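Local atomic coordinates of beta-lactamase (Klebsiella pneumoniae, PDB entry 6HUH), a protein that probably hydrolyses beta-lactam antibiotics to substituted beta-amino acids, as a class D enzyme of the OXA type that confers resistance. Residues Gln158-Gly163 with Leu230-His234. Sequence-based numbering, arbitrary orientation.
Sequences QARFLG and LIFVH
Ile231 and Val233 reach from strand 228-238 into the side of helix 155-166 formed by Gln158, Ala159, Leu162 and Gly163, and the contact is van der Waals packing of apolar side chains on one another and on the helix backbone. Ile231 contributes both ends of its branched side chain. Its CG2, anti to the backbone N, lies against the helix between Ala159 and Leu162, with CG2 3.8 Å from Ala159 CA and equally close to Leu162 CB. The other branch starts beside the backbone N (chi1 -49°) and runs along the helix until CD1 rests against the Leu162-Gly163 peptide, near Leu162 C and 3.9 Å from Gly163 N. Leu162 meets Ile231 at a slant and touches it with CB and also with CD2, which lies 3.9 Å from Ile231 CG2.

Val233 makes its closest approaches through CG2. This methyl sits beside the backbone N, anti to the carbonyl carbon, and meets the helix 3.8 Å from Ala159 N and 4.1 Å from Gln158 CB. Ala159 CB faces two methyls of the strand, lying 4.0 Å from Val233 CG2 and 4.1 Å from Ile231 CG2.

The polar end of Gln158 turns elsewhere: the chain bends at chi2 (-102°), and NE2 is hydrogen-bonded to Thr52 OG1, beside the predicted nucleophile Ser51. Phe232, on the other face of the strand, packs on Val253 of helix 245-264.

The segment axes approach to 8.2 Å and run roughly antiparallel, at 150°. Strand 228-238 lies between strands 26-30 and 215-225 of the antiparallel sheet. Its side chains alternate, Ile231 and Val233 turning to helix 155-166 and Phe232 to helix 245-264, in the layered alpha/beta core characteristic of serine beta-lactamases and penicillin-binding transpeptidase domains.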
loop_
_atom_site.group_PDB
_atom_site.type_symbol
_atom_site.label_atom_id
_atom_site.label_comp_id
_atom_site.label_asym_id
_atom_site.label_seq_id
_atom_site.Cartn_x
_atom_site.Cartn_y
_atom_site.Cartn_z
ATOM N N GLN A 158 23.543 -5.274 -11.415
ATOM C CA GLN A 158 22.138 -5.148 -10.940
ATOM C C GLN A 158 21.149 -5.945 -11.792
ATOM O O GLN A 158 20.268 -6.603 -11.238
ATOM C CB GLN A 158 21.691 -3.689 -10.954
ATOM C CG GLN A 158 22.038 -2.967 -9.690
ATOM C CD GLN A 158 20.885 -2.783 -8.759
ATOM O OE1 GLN A 158 19.956 -3.609 -8.678
ATOM N NE2 GLN A 158 20.947 -1.688 -8.010
ATOM N N ALA A 159 21.305 -5.859 -13.134
ATOM C CA ALA A 159 20.524 -6.559 -14.158
ATOM C C ALA A 159 20.777 -8.058 -14.065
ATOM O O ALA A 159 19.835 -8.839 -14.173
ATOM C CB ALA A 159 20.919 -6.058 -15.544
ATOM N N ARG A 160 22.049 -8.454 -13.863
ATOM C CA ARG A 160 22.468 -9.838 -13.711
ATOM C C ARG A 160 21.786 -10.444 -12.471
ATOM O O ARG A 160 21.144 -11.501 -12.573
ATOM C CB ARG A 160 23.991 -9.886 -13.609
ATOM C CG ARG A 160 24.599 -11.272 -13.473
ATOM C CD ARG A 160 24.363 -12.158 -14.682
ATOM N NE ARG A 160 23.421 -13.221 -14.337
ATOM C CZ ARG A 160 23.113 -14.238 -15.129
ATOM N NH1 ARG A 160 23.659 -14.339 -16.335
ATOM N NH2 ARG A 160 22.250 -15.163 -14.724
ATOM N N PHE A 161 21.864 -9.723 -11.320
ATOM C CA PHE A 161 21.234 -10.100 -10.049
ATOM C C PHE A 161 19.711 -10.285 -10.225
ATOM O O PHE A 161 19.199 -11.350 -9.885
ATOM C CB PHE A 161 21.560 -9.074 -8.929
ATOM C CG PHE A 161 20.623 -9.143 -7.738
ATOM C CD1 PHE A 161 20.676 -10.210 -6.851
ATOM C CD2 PHE A 161 19.648 -8.176 -7.545
ATOM C CE1 PHE A 161 19.769 -10.307 -5.791
ATOM C CE2 PHE A 161 18.741 -8.273 -6.490
ATOM C CZ PHE A 161 18.806 -9.337 -5.618
ATOM N N LEU A 162 19.018 -9.246 -10.767
ATOM C CA LEU A 162 17.585 -9.198 -11.049
ATOM C C LEU A 162 17.168 -10.364 -11.935
ATOM O O LEU A 162 16.106 -10.952 -11.704
ATOM C CB LEU A 162 17.226 -7.859 -11.733
ATOM C CG LEU A 162 16.631 -6.693 -10.914
ATOM C CD1 LEU A 162 16.936 -6.782 -9.425
ATOM C CD2 LEU A 162 17.076 -5.346 -11.459
ATOM N N GLY A 163 18.024 -10.704 -12.904
ATOM C CA GLY A 163 17.826 -11.807 -13.838
ATOM C C GLY A 163 17.835 -13.173 -13.179
ATOM O O GLY A 163 17.165 -14.095 -13.644
ATOM N N LEU A 230 11.361 -8.915 -18.789
ATOM C CA LEU A 230 12.333 -7.912 -19.228
ATOM C C LEU A 230 12.867 -7.121 -18.044
ATOM O O LEU A 230 12.094 -6.447 -17.363
ATOM C CB LEU A 230 11.666 -6.972 -20.249
ATOM C CG LEU A 230 12.483 -5.816 -20.830
ATOM C CD1 LEU A 230 12.533 -5.908 -22.312
ATOM C CD2 LEU A 230 11.871 -4.466 -20.465
ATOM N N ILE A 231 14.190 -7.203 -17.801
ATOM C CA ILE A 231 14.881 -6.455 -16.743
ATOM C C ILE A 231 15.155 -5.025 -17.293
ATOM O O ILE A 231 15.203 -4.830 -18.508
ATOM C CB ILE A 231 16.212 -7.147 -16.327
ATOM C CG1 ILE A 231 16.065 -8.669 -16.032
ATOM C CG2 ILE A 231 16.889 -6.420 -15.180
ATOM C CD1 ILE A 231 15.198 -9.104 -14.973
ATOM N N PHE A 232 15.329 -4.039 -16.395
ATOM C CA PHE A 232 15.650 -2.646 -16.727
ATOM C C PHE A 232 16.358 -1.999 -15.538
ATOM O O PHE A 232 16.000 -2.247 -14.388
ATOM C CB PHE A 232 14.416 -1.837 -17.177
ATOM C CG PHE A 232 13.304 -1.772 -16.167
ATOM C CD1 PHE A 232 13.376 -0.902 -15.081
ATOM C CD2 PHE A 232 12.169 -2.558 -16.309
ATOM C CE1 PHE A 232 12.379 -0.900 -14.095
ATOM C CE2 PHE A 232 11.138 -2.505 -15.353
ATOM C CZ PHE A 232 11.262 -1.691 -14.241
ATOM N N VAL A 233 17.396 -1.215 -15.822
ATOM C CA VAL A 233 18.202 -0.528 -14.821
ATOM C C VAL A 233 18.436 0.877 -15.352
ATOM O O VAL A 233 18.818 1.038 -16.517
ATOM C CB VAL A 233 19.548 -1.261 -14.525
ATOM C CG1 VAL A 233 20.346 -0.542 -13.446
ATOM C CG2 VAL A 233 19.341 -2.721 -14.133
ATOM N N HIS A 234 18.195 1.899 -14.520
ATOM C CA HIS A 234 18.427 3.288 -14.935
ATOM C C HIS A 234 19.005 4.145 -13.818
ATOM O O HIS A 234 18.532 4.072 -12.689
ATOM C CB HIS A 234 17.163 3.910 -15.541
ATOM C CG HIS A 234 17.319 5.312 -16.059
ATOM N ND1 HIS A 234 18.285 5.641 -16.981
ATOM C CD2 HIS A 234 16.573 6.413 -15.806
ATOM C CE1 HIS A 234 18.120 6.927 -17.240
ATOM N NE2 HIS A 234 17.100 7.431 -16.556
#